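Local structure of nitrite transporter NirC (Salmonella enterica subsp. enterica serovar Typhimurium, 4FC4) at residues 80-93 and 233-247. The protein forms a pentameric channel of the formate/nitrite transporter family that carries nitrite into and out of the cell across the cytoplasmic membrane. Residues are numbered along the deposited sequence; the frame is centred on the assembly and turned at random.
Sequences FTGHTMFLTLGVKA and NTLSGVVFMGLGYWY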
ATOM      1  N   PHE B  80     -28.455   2.980   1.878  1.00 48.90           N
ATOM      2  CA  PHE B  80     -29.364   4.097   1.800  1.00 46.07           C
ATOM      3  C   PHE B  80     -28.598   5.382   1.457  1.00 46.86           C
ATOM      4  O   PHE B  80     -29.098   6.188   0.659  1.00 46.79           O
ATOM      5  CB  PHE B  80     -30.187   4.248   3.092  1.00 47.76           C
ATOM      6  CG  PHE B  80     -30.644   5.662   3.346  1.00 47.09           C
ATOM      7  CD1 PHE B  80     -29.804   6.570   4.016  1.00 44.47           C
ATOM      8  CD2 PHE B  80     -31.894   6.106   2.874  1.00 44.66           C
ATOM      9  CE1 PHE B  80     -30.216   7.886   4.226  1.00 47.41           C
ATOM     10  CE2 PHE B  80     -32.298   7.426   3.071  1.00 44.12           C
ATOM     11  CZ  PHE B  80     -31.469   8.315   3.752  1.00 45.19           C
ATOM     12  N   THR B  81     -27.399   5.573   2.030  1.00 43.01           N
ATOM     13  CA  THR B  81     -26.717   6.870   1.876  1.00 43.07           C
ATOM     14  C   THR B  81     -26.287   7.085   0.441  1.00 43.01           C
ATOM     15  O   THR B  81     -26.243   8.203  -0.029  1.00 47.46           O
ATOM     16  CB  THR B  81     -25.534   7.054   2.857  1.00 42.64           C
ATOM     17  OG1 THR B  81     -24.668   5.923   2.749  1.00 40.69           O
ATOM     18  CG2 THR B  81     -26.069   7.157   4.316  1.00 41.39           C
ATOM     19  N   GLY B  82     -26.014   5.999  -0.276  1.00 44.91           N
ATOM     20  CA  GLY B  82     -25.623   6.073  -1.697  1.00 43.49           C
ATOM     21  C   GLY B  82     -26.879   6.264  -2.542  1.00 47.64           C
ATOM     22  O   GLY B  82     -26.856   6.991  -3.541  1.00 49.60           O
ATOM     23  N   HIS B  83     -27.972   5.621  -2.129  1.00 43.04           N
ATOM     24  CA  HIS B  83     -29.252   5.829  -2.768  1.00 46.26           C
ATOM     25  C   HIS B  83     -29.638   7.289  -2.830  1.00 47.19           C
ATOM     26  O   HIS B  83     -30.248   7.736  -3.841  1.00 46.47           O
ATOM     27  CB  HIS B  83     -30.349   4.952  -2.134  1.00 45.19           C
ATOM     28  CG  HIS B  83     -30.285   3.494  -2.538  1.00 44.70           C
ATOM     29  ND1 HIS B  83     -31.328   2.666  -2.403  1.00 47.16           N
ATOM     30  CD2 HIS B  83     -29.238   2.727  -3.086  1.00 49.98           C
ATOM     31  CE1 HIS B  83     -31.014   1.428  -2.860  1.00 49.03           C
ATOM     32  NE2 HIS B  83     -29.727   1.457  -3.284  1.00 52.08           N
ATOM     33  N   THR B  84     -29.275   8.074  -1.795  1.00 47.33           N
ATOM     34  CA  THR B  84     -29.655   9.507  -1.826  1.00 48.19           C
ATOM     35  C   THR B  84     -29.125  10.215  -3.092  1.00 48.91           C
ATOM     36  O   THR B  84     -29.893  11.015  -3.727  1.00 45.85           O
ATOM     37  CB  THR B  84     -29.241  10.323  -0.584  1.00 46.43           C
ATOM     38  OG1 THR B  84     -27.831  10.402  -0.529  1.00 46.14           O
ATOM     39  CG2 THR B  84     -29.795   9.757   0.695  1.00 46.22           C
ATOM     40  N   MET B  85     -27.839   9.933  -3.433  1.00 46.20           N
ATOM     41  CA  MET B  85     -27.215  10.403  -4.697  1.00 47.34           C
ATOM     42  C   MET B  85     -27.772   9.749  -5.962  1.00 49.02           C
ATOM     43  O   MET B  85     -28.145  10.466  -6.897  1.00 55.70           O
ATOM     44  CB  MET B  85     -25.696  10.250  -4.694  1.00 49.15           C
ATOM     45  CG  MET B  85     -24.965  10.759  -5.940  1.00 48.38           C
ATOM     46  SD  MET B  85     -23.162  10.518  -5.706  1.00 46.58           S
ATOM     47  CE  MET B  85     -22.969   8.765  -6.008  1.00 40.91           C
ATOM     48  N   PHE B  86     -27.862   8.418  -5.982  1.00 45.70           N
ATOM     49  CA  PHE B  86     -28.184   7.689  -7.207  1.00 47.77           C
ATOM     50  C   PHE B  86     -29.566   8.108  -7.697  1.00 52.05           C
ATOM     51  O   PHE B  86     -29.794   8.457  -8.901  1.00 52.91           O
ATOM     52  CB  PHE B  86     -28.149   6.149  -6.979  1.00 47.80           C
ATOM     53  CG  PHE B  86     -26.753   5.547  -6.857  1.00 46.59           C
ATOM     54  CD1 PHE B  86     -25.787   5.717  -7.862  1.00 48.68           C
ATOM     55  CD2 PHE B  86     -26.406   4.770  -5.734  1.00 46.77           C
ATOM     56  CE1 PHE B  86     -24.505   5.134  -7.743  1.00 46.04           C
ATOM     57  CE2 PHE B  86     -25.132   4.193  -5.607  1.00 42.87           C
ATOM     58  CZ  PHE B  86     -24.179   4.383  -6.601  1.00 41.04           C
ATOM     59  N   LEU B  87     -30.501   8.055  -6.746  1.00 52.61           N
ATOM     60  CA  LEU B  87     -31.888   8.341  -7.029  1.00 55.20           C
ATOM     61  C   LEU B  87     -32.089   9.786  -7.456  1.00 58.21           C
ATOM     62  O   LEU B  87     -32.930  10.062  -8.294  1.00 62.90           O
ATOM     63  CB  LEU B  87     -32.767   7.953  -5.853  1.00 54.11           C
ATOM     64  CG  LEU B  87     -32.659   6.479  -5.437  1.00 53.46           C
ATOM     65  CD1 LEU B  87     -33.675   6.190  -4.353  1.00 56.03           C
ATOM     66  CD2 LEU B  87     -32.928   5.538  -6.604  1.00 55.10           C
ATOM     67  N   THR B  88     -31.275  10.693  -6.932  1.00 58.42           N
ATOM     68  CA  THR B  88     -31.390  12.105  -7.278  1.00 59.75           C
ATOM     69  C   THR B  88     -31.075  12.266  -8.768  1.00 61.96           C
ATOM     70  O   THR B  88     -31.903  12.835  -9.541  1.00 66.30           O
ATOM     71  CB  THR B  88     -30.442  12.969  -6.404  1.00 59.36           C
ATOM     72  OG1 THR B  88     -31.002  13.065  -5.083  1.00 59.91           O
ATOM     73  CG2 THR B  88     -30.253  14.367  -6.994  1.00 57.24           C
ATOM     74  N   LEU B  89     -29.902  11.751  -9.150  1.00 55.41           N
ATOM     75  CA  LEU B  89     -29.447  11.737 -10.529  1.00 55.02           C
ATOM     76  C   LEU B  89     -30.449  11.014 -11.406  1.00 56.60           C
ATOM     77  O   LEU B  89     -30.682  11.431 -12.539  1.00 62.47           O
ATOM     78  CB  LEU B  89     -28.024  11.122 -10.652  1.00 51.42           C
ATOM     79  CG  LEU B  89     -26.969  12.048 -10.021  1.00 49.90           C
ATOM     80  CD1 LEU B  89     -25.574  11.453  -9.972  1.00 47.58           C
ATOM     81  CD2 LEU B  89     -26.920  13.363 -10.788  1.00 50.71           C
ATOM     82  N   GLY B  90     -31.050   9.939 -10.902  1.00 55.75           N
ATOM     83  CA  GLY B  90     -32.131   9.235 -11.637  1.00 56.57           C
ATOM     84  C   GLY B  90     -33.348  10.113 -11.921  1.00 58.46           C
ATOM     85  O   GLY B  90     -33.844  10.155 -13.072  1.00 57.70           O
ATOM     86  N   VAL B  91     -33.810  10.848 -10.904  1.00 56.08           N
ATOM     87  CA  VAL B  91     -34.943  11.790 -11.115  1.00 58.17           C
ATOM     88  C   VAL B  91     -34.529  12.855 -12.131  1.00 58.27           C
ATOM     89  O   VAL B  91     -35.259  13.132 -13.080  1.00 59.17           O
ATOM     90  CB  VAL B  91     -35.449  12.421  -9.777  1.00 57.94           C
ATOM     91  CG1 VAL B  91     -36.489  13.499 -10.026  1.00 57.79           C
ATOM     92  CG2 VAL B  91     -36.001  11.336  -8.837  1.00 57.05           C
ATOM     93  N   LYS B  92     -33.335  13.416 -11.951  1.00 56.89           N
ATOM     94  CA  LYS B  92     -32.827  14.467 -12.840  1.00 58.87           C
ATOM     95  C   LYS B  92     -32.660  13.981 -14.308  1.00 62.90           C
ATOM     96  O   LYS B  92     -33.027  14.676 -15.253  1.00 64.33           O
ATOM     97  CB  LYS B  92     -31.530  15.078 -12.250  1.00 57.34           C
ATOM     98  CG  LYS B  92     -31.768  16.221 -11.245  1.00 56.67           C
ATOM     99  CD  LYS B  92     -32.044  17.525 -12.003  1.00 59.12           C
ATOM    100  CE  LYS B  92     -32.935  18.495 -11.247  1.00 60.99           C
ATOM    101  NZ  LYS B  92     -33.973  19.000 -12.163  1.00 64.29           N
ATOM    102  N   ALA B  93     -32.161  12.760 -14.508  1.00 63.23           N
ATOM    103  CA  ALA B  93     -32.001  12.205 -15.858  1.00 62.80           C
ATOM    104  C   ALA B  93     -33.310  11.748 -16.490  1.00 65.90           C
ATOM    105  O   ALA B  93     -33.377  11.537 -17.698  1.00 70.04           O
ATOM    106  CB  ALA B  93     -31.040  11.044 -15.820  1.00 65.00           C
ATOM    107  N   ASN B 233     -27.147  13.352   6.048  1.00 48.06           N
ATOM    108  CA  ASN B 233     -26.658  12.464   4.978  1.00 46.57           C
ATOM    109  C   ASN B 233     -27.382  12.762   3.642  1.00 50.22           C
ATOM    110  O   ASN B 233     -26.738  12.773   2.564  1.00 48.56           O
ATOM    111  CB  ASN B 233     -26.858  10.970   5.323  1.00 40.41           C
ATOM    112  CG  ASN B 233     -25.926  10.456   6.408  1.00 43.81           C
ATOM    113  OD1 ASN B 233     -26.189   9.386   6.994  1.00 44.00           O
ATOM    114  ND2 ASN B 233     -24.811  11.169   6.666  1.00 45.09           N
ATOM    115  N   THR B 234     -28.708  12.968   3.736  1.00 46.14           N
ATOM    116  CA  THR B 234     -29.588  13.168   2.598  1.00 49.90           C
ATOM    117  C   THR B 234     -29.331  14.502   1.892  1.00 52.63           C
ATOM    118  O   THR B 234     -29.177  14.515   0.683  1.00 54.92           O
ATOM    119  CB  THR B 234     -31.071  13.090   3.032  1.00 49.92           C
ATOM    120  OG1 THR B 234     -31.266  11.849   3.725  1.00 52.68           O
ATOM    121  CG2 THR B 234     -32.004  13.157   1.837  1.00 47.17           C
ATOM    122  N   LEU B 235     -29.265  15.602   2.644  1.00 51.77           N
ATOM    123  CA  LEU B 235     -28.714  16.871   2.120  1.00 52.49           C
ATOM    124  C   LEU B 235     -27.485  16.752   1.176  1.00 48.97           C
ATOM    125  O   LEU B 235     -27.518  17.219   0.037  1.00 53.80           O
ATOM    126  CB  LEU B 235     -28.366  17.864   3.252  1.00 48.82           C
ATOM    127  CG  LEU B 235     -27.796  19.180   2.711  1.00 48.96           C
ATOM    128  CD1 LEU B 235     -28.781  19.838   1.749  1.00 50.53           C
ATOM    129  CD2 LEU B 235     -27.483  20.174   3.817  1.00 52.34           C
ATOM    130  N   SER B 236     -26.394  16.197   1.669  1.00 46.42           N
ATOM    131  CA  SER B 236     -25.138  16.131   0.884  1.00 45.00           C
ATOM    132  C   SER B 236     -25.226  15.146  -0.321  1.00 47.05           C
ATOM    133  O   SER B 236     -24.689  15.429  -1.392  1.00 50.84           O
ATOM    134  CB  SER B 236     -23.950  15.844   1.787  1.00 42.05           C
ATOM    135  OG  SER B 236     -24.165  14.695   2.606  1.00 46.54           O
ATOM    136  N   GLY B 237     -25.954  14.037  -0.167  1.00 46.78           N
ATOM    137  CA  GLY B 237     -26.142  13.075  -1.236  1.00 44.37           C
ATOM    138  C   GLY B 237     -26.960  13.677  -2.351  1.00 46.71           C
ATOM    139  O   GLY B 237     -26.549  13.648  -3.502  1.00 47.85           O
ATOM    140  N   VAL B 238     -28.116  14.242  -2.001  1.00 48.16           N
ATOM    141  CA  VAL B 238     -29.061  14.828  -2.956  1.00 48.76           C
ATOM    142  C   VAL B 238     -28.486  16.103  -3.599  1.00 50.45           C
ATOM    143  O   VAL B 238     -28.512  16.242  -4.821  1.00 51.00           O
ATOM    144  CB  VAL B 238     -30.441  15.110  -2.277  1.00 51.11           C
ATOM    145  CG1 VAL B 238     -31.412  15.869  -3.193  1.00 51.79           C
ATOM    146  CG2 VAL B 238     -31.055  13.799  -1.795  1.00 50.35           C
ATOM    147  N   VAL B 239     -27.943  17.010  -2.778  1.00 50.34           N
ATOM    148  CA  VAL B 239     -27.641  18.381  -3.231  1.00 52.26           C
ATOM    149  C   VAL B 239     -26.176  18.560  -3.604  1.00 50.94           C
ATOM    150  O   VAL B 239     -25.864  18.922  -4.746  1.00 51.34           O
ATOM    151  CB  VAL B 239     -28.088  19.475  -2.225  1.00 52.37           C
ATOM    152  CG1 VAL B 239     -27.682  20.854  -2.722  1.00 55.20           C
ATOM    153  CG2 VAL B 239     -29.594  19.462  -2.000  1.00 52.48           C
ATOM    154  N   PHE B 240     -25.272  18.304  -2.657  1.00 50.36           N
ATOM    155  CA  PHE B 240     -23.849  18.565  -2.929  1.00 49.30           C
ATOM    156  C   PHE B 240     -23.346  17.634  -4.009  1.00 49.04           C
ATOM    157  O   PHE B 240     -22.505  18.046  -4.797  1.00 55.19           O
ATOM    158  CB  PHE B 240     -22.924  18.419  -1.717  1.00 45.87           C
ATOM    159  CG  PHE B 240     -23.327  19.201  -0.517  1.00 46.08           C
ATOM    160  CD1 PHE B 240     -24.228  20.279  -0.592  1.00 48.55           C
ATOM    161  CD2 PHE B 240     -22.758  18.884   0.726  1.00 45.31           C
ATOM    162  CE1 PHE B 240     -24.579  20.996   0.555  1.00 48.43           C
ATOM    163  CE2 PHE B 240     -23.104  19.603   1.869  1.00 45.30           C
ATOM    164  CZ  PHE B 240     -24.008  20.659   1.795  1.00 46.21           C
ATOM    165  N   MET B 241     -23.827  16.390  -4.036  1.00 44.81           N
ATOM    166  CA  MET B 241     -23.330  15.444  -5.021  1.00 44.93           C
ATOM    167  C   MET B 241     -24.284  15.321  -6.196  1.00 47.64           C
ATOM    168  O   MET B 241     -23.914  15.653  -7.325  1.00 52.81           O
ATOM    169  CB  MET B 241     -22.933  14.082  -4.410  1.00 43.69           C
ATOM    170  CG  MET B 241     -21.699  14.137  -3.512  1.00 40.00           C
ATOM    171  SD  MET B 241     -20.160  14.437  -4.384  1.00 46.30           S
ATOM    172  CE  MET B 241     -20.006  12.886  -5.291  1.00 38.79           C
ATOM    173  N   GLY B 242     -25.511  14.896  -5.945  1.00 49.22           N
ATOM    174  CA  GLY B 242     -26.492  14.756  -7.028  1.00 50.22           C
ATOM    175  C   GLY B 242     -26.678  16.038  -7.812  1.00 53.24           C
ATOM    176  O   GLY B 242     -26.416  16.114  -9.046  1.00 56.45           O
ATOM    177  N   LEU B 243     -27.128  17.067  -7.112  1.00 52.30           N
ATOM    178  CA  LEU B 243     -27.451  18.298  -7.795  1.00 52.34           C
ATOM    179  C   LEU B 243     -26.172  19.029  -8.153  1.00 51.32           C
ATOM    180  O   LEU B 243     -26.085  19.602  -9.218  1.00 52.61           O
ATOM    181  CB  LEU B 243     -28.381  19.150  -6.947  1.00 53.59           C
ATOM    182  CG  LEU B 243     -29.829  19.267  -7.387  1.00 57.44           C
ATOM    183  CD1 LEU B 243     -30.404  17.934  -7.827  1.00 56.84           C
ATOM    184  CD2 LEU B 243     -30.676  19.928  -6.296  1.00 54.99           C
ATOM    185  N   GLY B 244     -25.168  18.965  -7.276  1.00 51.69           N
ATOM    186  CA  GLY B 244     -23.827  19.501  -7.594  1.00 51.58           C
ATOM    187  C   GLY B 244     -23.294  19.075  -8.953  1.00 50.22           C
ATOM    188  O   GLY B 244     -23.007  19.905  -9.818  1.00 52.76           O
ATOM    189  N   TYR B 245     -23.196  17.769  -9.161  1.00 47.60           N
ATOM    190  CA  TYR B 245     -22.609  17.279 -10.416  1.00 49.01           C
ATOM    191  C   TYR B 245     -23.519  17.437 -11.628  1.00 51.10           C
ATOM    192  O   TYR B 245     -23.047  17.705 -12.743  1.00 52.36           O
ATOM    193  CB  TYR B 245     -22.036  15.881 -10.278  1.00 46.83           C
ATOM    194  CG  TYR B 245     -20.623  15.911  -9.688  1.00 44.04           C
ATOM    195  CD1 TYR B 245     -19.559  16.366 -10.460  1.00 44.34           C
ATOM    196  CD2 TYR B 245     -20.352  15.442  -8.396  1.00 43.04           C
ATOM    197  CE1 TYR B 245     -18.254  16.390  -9.984  1.00 44.60           C
ATOM    198  CE2 TYR B 245     -19.019  15.440  -7.900  1.00 43.59           C
ATOM    199  CZ  TYR B 245     -17.989  15.946  -8.708  1.00 44.18           C
ATOM    200  OH  TYR B 245     -16.696  16.021  -8.311  1.00 44.95           O
ATOM    201  N   TRP B 246     -24.823  17.348 -11.387  1.00 52.01           N
ATOM    202  CA  TRP B 246     -25.805  17.703 -12.404  1.00 54.37           C
ATOM    203  C   TRP B 246     -25.582  19.093 -12.964  1.00 55.82           C
ATOM    204  O   TRP B 246     -25.468  19.247 -14.159  1.00 54.25           O
ATOM    205  CB  TRP B 246     -27.235  17.534 -11.906  1.00 54.60           C
ATOM    206  CG  TRP B 246     -28.223  17.777 -13.019  1.00 58.16           C
ATOM    207  CD1 TRP B 246     -28.936  18.954 -13.292  1.00 58.04           C
ATOM    208  CD2 TRP B 246     -28.614  16.832 -14.086  1.00 58.88           C
ATOM    209  NE1 TRP B 246     -29.715  18.794 -14.397  1.00 60.67           N
ATOM    210  CE2 TRP B 246     -29.564  17.546 -14.932  1.00 61.09           C
ATOM    211  CE3 TRP B 246     -28.278  15.515 -14.406  1.00 59.52           C
ATOM    212  CZ2 TRP B 246     -30.163  16.944 -16.043  1.00 62.87           C
ATOM    213  CZ3 TRP B 246     -28.873  14.919 -15.542  1.00 60.65           C
ATOM    214  CH2 TRP B 246     -29.808  15.621 -16.336  1.00 60.97           C
ATOM    215  N   TYR B 247     -25.449  20.115 -12.121  1.00 58.59           N
ATOM    216  CA  TYR B 247     -25.219  21.478 -12.664  1.00 61.23           C
ATOM    217  C   TYR B 247     -23.778  21.786 -13.091  1.00 62.02           C
ATOM    218  O   TYR B 247     -23.528  22.866 -13.581  1.00 63.47           O
ATOM    219  CB  TYR B 247     -25.748  22.543 -11.714  1.00 59.94           C
ATOM    220  CG  TYR B 247     -27.237  22.466 -11.619  1.00 62.00           C
ATOM    221  CD1 TYR B 247     -28.050  22.931 -12.679  1.00 64.11           C
ATOM    222  CD2 TYR B 247     -27.854  21.891 -10.499  1.00 60.80           C
ATOM    223  CE1 TYR B 247     -29.435  22.848 -12.625  1.00 64.28           C
ATOM    224  CE2 TYR B 247     -29.246  21.818 -10.429  1.00 63.02           C
ATOM    225  CZ  TYR B 247     -30.020  22.296 -11.494  1.00 64.43           C
ATOM    226  OH  TYR B 247     -31.378  22.187 -11.427  1.00 66.79           O
TER
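Thr84 packs against Gly237 where helix 80-93 crosses segment 233-247 of helix 219-248. The axes pass 7.3 Å apart at -39°, and the nearest CA atoms are those of Met85 and Gly237. The Thr84 side chain is a knob in a hole made by Asn233, Thr234, Gly237 and Val238. OG1 of Thr84 lies 3.2 Å from CA of Gly237. It sits between the backbone N and the carbonyl carbon (chi1 66°), which lets it donate to Thr81 O. Beside it, CA of Met85 makes a CA-H...O contact with Gly237 O (3.5 Å). One turn on, the methyl CG2 of Thr88 rests on Val238 O and near Gly242 CA. OG1 of Thr88 meets CG2 of Val238 at 3.4 Å and donates to Thr84 O. A wider pi-type turn, 236-243, spans both glycines. This is close glycine-and-small-residue packing of two helices.

The C-terminal end is the solvent side. There exposed Lys92 lays its CD over one face of the Trp246 indole, 3.6 Å from the five-membered ring centroid, a CH-pi contact.

Thr84 and Thr88 thus spend their hydroxyl protons within their own helix. Direct contact rests on close fit and the CA-H...O contact, while Asn161 bridges the carbonyls of Thr81 and Asn233.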